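PDB 7DS1: CMP/dCMP-type deaminase domain-containing protein from Aspergillus oryzae RIB40, which probably catalyses the zinc-dependent deamination of the ribityl pyrimidine intermediate DARIPP in riboflavin biosynthesis. Local coordinates for residues P4-L9 with Q158-L163; V97-C102 with F132-P137. All blocks are in the same frame, centred on the assembly; numbering follows the deposited sequence. Where two conformers were deposited one is given.

Interaction 1 of 2, residues P4-L9 with Q158-L163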
loop_
_atom_site.group_PDB
_atom_site.type_symbol
_atom_site.label_atom_id
_atom_site.label_comp_id
_atom_site.label_asym_id
_atom_site.label_seq_id
_atom_site.Cartn_x
_atom_site.Cartn_y
_atom_site.Cartn_z
ATOM N N PRO A 4 3.400 7.915 -14.911
ATOM C CA PRO A 4 3.689 6.526 -14.527
ATOM C C PRO A 4 3.019 6.143 -13.224
ATOM O O PRO A 4 2.584 4.994 -13.067
ATOM C CB PRO A 4 5.217 6.500 -14.406
ATOM C CG PRO A 4 5.596 7.915 -14.144
ATOM C CD PRO A 4 4.606 8.758 -14.893
ATOM N N HIS A 5 2.899 7.094 -12.292
ATOM C CA HIS A 5 2.294 6.794 -10.998
ATOM C C HIS A 5 0.822 6.439 -11.146
ATOM O O HIS A 5 0.339 5.513 -10.485
ATOM C CB HIS A 5 2.454 7.980 -10.048
ATOM C CG HIS A 5 3.865 8.449 -9.897
ATOM N ND1 HIS A 5 4.931 7.584 -9.775
ATOM C CD2 HIS A 5 4.387 9.697 -9.859
ATOM C CE1 HIS A 5 6.048 8.280 -9.658
ATOM N NE2 HIS A 5 5.744 9.565 -9.709
ATOM N N ALA A 6 0.090 7.178 -11.985
ATOM C CA ALA A 6 -1.324 6.881 -12.187
ATOM C C ALA A 6 -1.506 5.501 -12.799
ATOM O O ALA A 6 -2.426 4.761 -12.427
ATOM C CB ALA A 6 -1.971 7.952 -13.068
ATOM N N LYS A 7 -0.633 5.136 -13.741
ATOM C CA LYS A 7 -0.722 3.813 -14.346
ATOM C C LYS A 7 -0.481 2.725 -13.309
ATOM O O LYS A 7 -1.206 1.724 -13.277
ATOM C CB LYS A 7 0.263 3.697 -15.513
ATOM C CG LYS A 7 -0.085 4.605 -16.683
ATOM C CD LYS A 7 0.506 4.095 -17.986
ATOM C CE LYS A 7 -0.035 4.870 -19.184
ATOM N NZ LYS A 7 -1.523 4.817 -19.265
ATOM N N TYR A 8 0.508 2.917 -12.427
ATOM C CA TYR A 8 0.724 1.955 -11.348
ATOM C C TYR A 8 -0.499 1.845 -10.451
ATOM O O TYR A 8 -0.862 0.746 -10.013
ATOM C CB TYR A 8 1.939 2.348 -10.501
ATOM C CG TYR A 8 3.248 1.798 -11.017
ATOM C CD1 TYR A 8 3.478 0.430 -11.054
ATOM C CD2 TYR A 8 4.257 2.650 -11.458
ATOM C CE1 TYR A 8 4.669 -0.079 -11.532
ATOM C CE2 TYR A 8 5.457 2.148 -11.938
ATOM C CZ TYR A 8 5.657 0.783 -11.965
ATOM O OH TYR A 8 6.842 0.276 -12.439
ATOM N N LEU A 9 -1.132 2.980 -10.138
ATOM C CA LEU A 9 -2.280 2.934 -9.240
ATOM C C LEU A 9 -3.473 2.259 -9.901
ATOM O O LEU A 9 -4.260 1.589 -9.219
ATOM C CB LEU A 9 -2.642 4.343 -8.772
ATOM C CG LEU A 9 -1.705 4.902 -7.694
ATOM C CD1 LEU A 9 -2.159 6.289 -7.306
ATOM C CD2 LEU A 9 -1.619 3.999 -6.454
ATOM N N GLN A 158 3.420 10.510 -1.433
ATOM C CA GLN A 158 2.857 11.440 -2.400
ATOM C C GLN A 158 1.472 10.942 -2.783
ATOM O O GLN A 158 1.307 9.758 -3.086
ATOM C CB GLN A 158 3.764 11.540 -3.632
ATOM C CG GLN A 158 3.248 12.411 -4.762
ATOM C CD GLN A 158 4.246 12.485 -5.908
ATOM O OE1 GLN A 158 5.456 12.520 -5.685
ATOM N NE2 GLN A 158 3.745 12.494 -7.137
ATOM N N VAL A 159 0.480 11.830 -2.732
ATOM C CA VAL A 159 -0.853 11.507 -3.226
ATOM C C VAL A 159 -0.868 11.707 -4.733
ATOM O O VAL A 159 -0.392 12.730 -5.240
ATOM C CB VAL A 159 -1.922 12.380 -2.549
ATOM C CG1 VAL A 159 -3.321 11.982 -3.040
ATOM C CG2 VAL A 159 -1.831 12.262 -1.038
ATOM N N VAL A 160 -1.399 10.723 -5.451
ATOM C CA VAL A 160 -1.551 10.781 -6.900
ATOM C C VAL A 160 -3.030 11.012 -7.190
ATOM O O VAL A 160 -3.858 10.115 -6.993
ATOM C CB VAL A 160 -1.041 9.499 -7.567
ATOM C CG1 VAL A 160 -1.212 9.562 -9.077
ATOM C CG2 VAL A 160 0.416 9.239 -7.187
ATOM N N ASN A 161 -3.365 12.209 -7.665
ATOM C CA ASN A 161 -4.753 12.603 -7.859
ATOM C C ASN A 161 -5.312 12.034 -9.162
ATOM O O ASN A 161 -4.576 11.608 -10.056
ATOM C CB ASN A 161 -4.879 14.127 -7.886
ATOM C CG ASN A 161 -4.382 14.777 -6.616
ATOM O OD1 ASN A 161 -4.641 14.296 -5.513
ATOM N ND2 ASN A 161 -3.671 15.890 -6.764
ATOM N N GLY A 162 -6.641 12.041 -9.263
ATOM C CA GLY A 162 -7.333 11.759 -10.508
ATOM C C GLY A 162 -8.104 10.457 -10.544
ATOM O O GLY A 162 -8.883 10.246 -11.490
ATOM N N LEU A 163 -7.924 9.583 -9.550
ATOM C CA LEU A 163 -8.533 8.258 -9.543
ATOM C C LEU A 163 -9.405 8.037 -8.314
ATOM O O LEU A 163 -9.703 6.889 -7.975
ATOM C CB LEU A 163 -7.457 7.170 -9.612
ATOM C CG LEU A 163 -6.499 7.133 -10.809
ATOM C CD1 LEU A 163 -5.371 8.160 -10.674
ATOM C CD2 LEU A 163 -5.920 5.731 -10.963
#
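Ala-6, in the first turns of helix 4-16, faces Val-160, just past the end of strand 156-159, with their CA atoms 6.6 Å apart and no hydrogen bond joining the two segments. The two segments meet by side-chain packing. Val-160 is the middle of the contact. Its CG1 lies anti to the backbone N (chi1 180°), and this turns both methyls to the helix. Val-160 CG1 sits 4.0 Å from Ala-6 N, and Val-160 CG2 meets His-5 CB at 3.7 Å. Leu-9 comes in across Val-160: Leu-9 CD1 presses on Val-160 CB at 3.4 Å, closer than usual van der Waals contact. Leu-163 packs on the same side of the helix through Ala-6 and Leu-9. Leu-163 CD1 lies 4.2 Å from Ala-6 CB, and Leu-163 CD2 3.9 Å from Ala-6 O. CD2 also reaches Leu-9 CB. At the other end the extended side chain of Gln-158 crosses His-5 at about a right angle. Its amide plane stands 88° from the imidazole, with Gln-158 NE2 4.0 Å from His-5 CD2. The polar ends bond elsewhere, His-5 ND1 to Tyr-96 and Gln-158 OE1 to Lys-129. The contact sets the start of helix 4-16 against the end of edge strand 156-159 and the loop after it. His-5 stacks on Tyr-131 of strand 127-132, Tyr-8 stacks on Tyr-96 of strand 91-97, and Leu-163 is the N-cap residue of helix 164-171.

Interaction 2 of 2, residues V97-C102 with F132-P137. With ZN (zinc ion), chain B; HJL ([(2~{R},3~{S},4~{S})-5-[[2,5-bis(azanyl)-6-oxidanylidene-1~{H}-pyrimidin-4-yl]amino]-2,3,4-tris(oxidanyl)pentyl] dihydrogen phosphate), chain C.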
loop_
_atom_site.group_PDB
_atom_site.type_symbol
_atom_site.label_atom_id
_atom_site.label_comp_id
_atom_site.label_asym_id
_atom_site.label_seq_id
_atom_site.Cartn_x
_atom_site.Cartn_y
_atom_site.Cartn_z
ATOM N N VAL A 97 -0.044 2.034 -3.482
ATOM C CA VAL A 97 -1.213 1.491 -2.785
ATOM C C VAL A 97 -2.418 2.350 -3.155
ATOM O O VAL A 97 -2.305 3.575 -3.198
ATOM C CB VAL A 97 -1.018 1.479 -1.249
ATOM C CG1 VAL A 97 -2.016 0.542 -0.587
ATOM C CG2 VAL A 97 0.411 1.095 -0.849
ATOM N N THR A 98 -3.577 1.731 -3.421
ATOM C CA THR A 98 -4.718 2.559 -3.831
ATOM C C THR A 98 -5.114 3.520 -2.717
ATOM O O THR A 98 -5.463 4.675 -2.983
ATOM C CB THR A 98 -5.941 1.740 -4.273
ATOM O OG1 THR A 98 -6.383 0.866 -3.227
ATOM C CG2 THR A 98 -5.656 0.953 -5.542
ATOM N N MET A 99 -5.033 3.067 -1.468
ATOM C CA MET A 99 -5.437 3.842 -0.304
ATOM C C MET A 99 -4.233 4.085 0.595
ATOM O O MET A 99 -3.348 3.229 0.713
ATOM C CB MET A 99 -6.527 3.101 0.479
ATOM C CG MET A 99 -7.013 3.812 1.738
ATOM S SD MET A 99 -8.404 2.929 2.471
ATOM C CE MET A 99 -9.527 2.898 1.068
ATOM N N GLU A 100 -4.203 5.269 1.215
ATOM C CA GLU A 100 -3.277 5.609 2.291
ATOM C C GLU A 100 -3.107 4.443 3.264
ATOM O O GLU A 100 -4.104 3.963 3.820
ATOM C CB GLU A 100 -3.817 6.830 3.034
ATOM C CG GLU A 100 -2.954 7.322 4.179
ATOM C CD GLU A 100 -3.607 8.479 4.899
ATOM O OE1 GLU A 100 -4.849 8.627 4.793
ATOM O OE2 GLU A 100 -2.891 9.247 5.574
ATOM N N PRO A 101 -1.883 3.963 3.496
ATOM C CA PRO A 101 -1.689 2.888 4.480
ATOM C C PRO A 101 -2.220 3.269 5.855
ATOM O O PRO A 101 -2.176 4.431 6.278
ATOM C CB PRO A 101 -0.168 2.691 4.499
ATOM C CG PRO A 101 0.248 3.066 3.075
ATOM C CD PRO A 101 -0.652 4.252 2.736
ATOM N N CYS A 102 -2.745 2.264 6.553
ATOM C CA CYS A 102 -3.418 2.495 7.822
ATOM C C CYS A 102 -2.425 2.755 8.950
ATOM O O CYS A 102 -1.341 2.159 9.004
ATOM C CB CYS A 102 -4.322 1.303 8.174
ATOM S SG CYS A 102 -3.491 -0.324 8.513
ATOM N N PHE A 132 0.029 6.878 -3.096
ATOM C CA PHE A 132 -1.341 6.401 -2.915
ATOM C C PHE A 132 -2.348 7.359 -3.542
ATOM O O PHE A 132 -2.041 8.515 -3.835
ATOM C CB PHE A 132 -1.667 6.131 -1.422
ATOM C CG PHE A 132 -1.552 7.328 -0.518
ATOM C CD1 PHE A 132 -2.631 8.185 -0.340
ATOM C CD2 PHE A 132 -0.381 7.557 0.202
ATOM C CE1 PHE A 132 -2.542 9.280 0.515
ATOM C CE2 PHE A 132 -0.279 8.654 1.058
ATOM C CZ PHE A 132 -1.360 9.514 1.215
ATOM N N GLY A 133 -3.564 6.843 -3.774
ATOM C CA GLY A 133 -4.567 7.531 -4.567
ATOM C C GLY A 133 -5.625 8.282 -3.780
ATOM O O GLY A 133 -6.147 9.297 -4.256
ATOM N N VAL A 134 -5.971 7.790 -2.590
ATOM C CA VAL A 134 -6.952 8.448 -1.727
ATOM C C VAL A 134 -6.475 8.351 -0.288
ATOM O O VAL A 134 -5.885 7.343 0.115
ATOM C CB VAL A 134 -8.370 7.836 -1.840
ATOM C CG1 VAL A 134 -8.907 7.900 -3.272
ATOM C CG2 VAL A 134 -8.406 6.401 -1.289
ATOM N N LYS A 135 -6.752 9.392 0.494
ATOM C CA LYS A 135 -6.611 9.279 1.940
ATOM C C LYS A 135 -7.610 8.255 2.469
ATOM O O LYS A 135 -8.660 8.020 1.868
ATOM C CB LYS A 135 -6.845 10.638 2.605
ATOM C CG LYS A 135 -5.832 11.696 2.196
ATOM C CD LYS A 135 -4.534 11.568 2.991
ATOM C CE LYS A 135 -4.660 12.181 4.375
ATOM N NZ LYS A 135 -3.474 11.850 5.220
ATOM N N GLU A 136 -7.283 7.630 3.596
ATOM C CA GLU A 136 -8.221 6.661 4.146
ATOM C C GLU A 136 -9.526 7.374 4.497
ATOM O O GLU A 136 -9.497 8.399 5.192
ATOM C CB GLU A 136 -7.660 5.952 5.382
ATOM C CG GLU A 136 -8.622 4.871 5.896
ATOM C CD GLU A 136 -8.113 4.094 7.106
ATOM O OE1 GLU A 136 -6.883 4.044 7.317
ATOM O OE2 GLU A 136 -8.965 3.526 7.833
ATOM N N PRO A 137 -10.673 6.897 4.014
ATOM C CA PRO A 137 -11.938 7.573 4.319
ATOM C C PRO A 137 -12.274 7.443 5.793
ATOM O O PRO A 137 -11.804 6.539 6.489
ATOM C CB PRO A 137 -12.974 6.839 3.455
ATOM C CG PRO A 137 -12.206 5.921 2.564
ATOM C CD PRO A 137 -10.860 5.702 3.174
HETATM ZN ZN ZN B . -3.353 -1.493 6.557
HETATM C C2 HJL C . -5.644 -0.368 3.359
HETATM C C4 HJL C . -6.283 -2.588 3.203
HETATM C C5 HJL C . -7.290 -2.361 4.167
HETATM C C6 HJL C . -7.414 -1.104 4.711
HETATM N N1 HJL C . -6.554 -0.119 4.280
HETATM N N2 HJL C . -4.750 0.714 2.931
HETATM N N3 HJL C . -5.478 -1.594 2.818
HETATM N N5 HJL C . -8.157 -3.402 4.576
HETATM O O4 HJL C . -6.141 -3.706 2.705
HETATM C "C1'" HJL C . -8.140 0.126 6.834
HETATM C "C2'" HJL C . -9.244 0.119 7.910
HETATM C "C3'" HJL C . -9.336 -1.287 8.559
HETATM C "C4'" HJL C . -10.230 -1.170 9.844
HETATM C "C5'" HJL C . -10.649 -2.571 10.365
HETATM N "N1'" HJL C . -8.446 -0.832 5.734
HETATM O O1P HJL C . -8.973 -4.453 8.725
HETATM O "O2'" HJL C . -8.953 1.056 8.896
HETATM O O2P HJL C . -7.711 -5.096 10.877
HETATM O "O3'" HJL C . -9.900 -2.164 7.621
HETATM O O3P HJL C . -10.178 -5.543 10.338
HETATM O "O4'" HJL C . -9.546 -0.533 10.857
HETATM O "O5'" HJL C . -9.445 -3.210 10.807
HETATM P PAN HJL C . -9.073 -4.609 10.145
HETATM O O HOH W 1 -5.862 2.390 5.142
HETATM O O HOH W 2 -4.509 5.758 7.011
HETATM O O HOH W 3 -3.624 -0.099 4.917
#
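The Phe-132 ring carries Glu-100 over one face. Glu-100 CA lies above the plane, offset toward the rim, and Glu-100 CB makes a CH-pi contact 3.9 Å from the ring centroid. Pro-101 CD approaches the same ring obliquely. The Glu-100 side chain is extended, with CG anti to the backbone N (chi1 -179°). It points the same way as the Phe-132 side chain, and its carboxylate plane is 12° from that of the ring. Both carboxylate oxygens are used. Glu-100 OE1 accepts a nearly straight bond from Glu-136 N at 2.9 Å, through its anti lone pair. OE2 accepts from Cys-147 N and also faces Lys-135 NZ in a salt bridge, though the lysine end is less surely placed; Lys-135 pairs with Glu-145 too.

Met-99 and Val-134 pair in a parallel beta bridge. Glu-100 N gives a straight bond to Val-134 O at 2.9 Å. Thr-98 O accepts twice, from Val-134 N in its carbonyl plane and from Gly-133 N above it. Met-99 bends at chi3 (-56°), which brings Met-99 CE to Pro-137 CD at 3.8 Å.

The far ends of both segments line the active site. Cys-102 SG binds zinc at 2.3 Å, with His-61, Cys-112 and a water. Glu-136 OE2 accepts from O2' of the bound DARIPP at 2.7 Å. One water joins Glu-100 O to N1 and N2 of the pyrimidine; another bridges Pro-101 O and Glu-136 OE1. Both loops follow parallel strands, 91-97 and 127-132. Pro-101 packs on helices 62-73 and 112-117, while Thr-98, Met-99, Val-134 and Pro-137 touch helix 164-171.

The centres of interactions 1 and 2 lie about 11 Å apart, and the two contacts touch. Along the chain the order is 4-9, 97-102, 132-137, 158-163, which nests interaction 2 inside the loop closed by interaction 1. Both use the parallel side of the mixed sheet, where strands 91-97, 127-132 and 156-159 are neighbours. Phe-132 probably bonds through its backbone to Gln-158 and Val-160, with Val-160 N 2.8 Å from Phe-132 O. Leu-9 CD2 also packs on Val-97 O. The N-terminal helix and edge strand thus abut the strand ends whose following loops form the zinc site and ligand pocket of this cytidine deaminase-like fold.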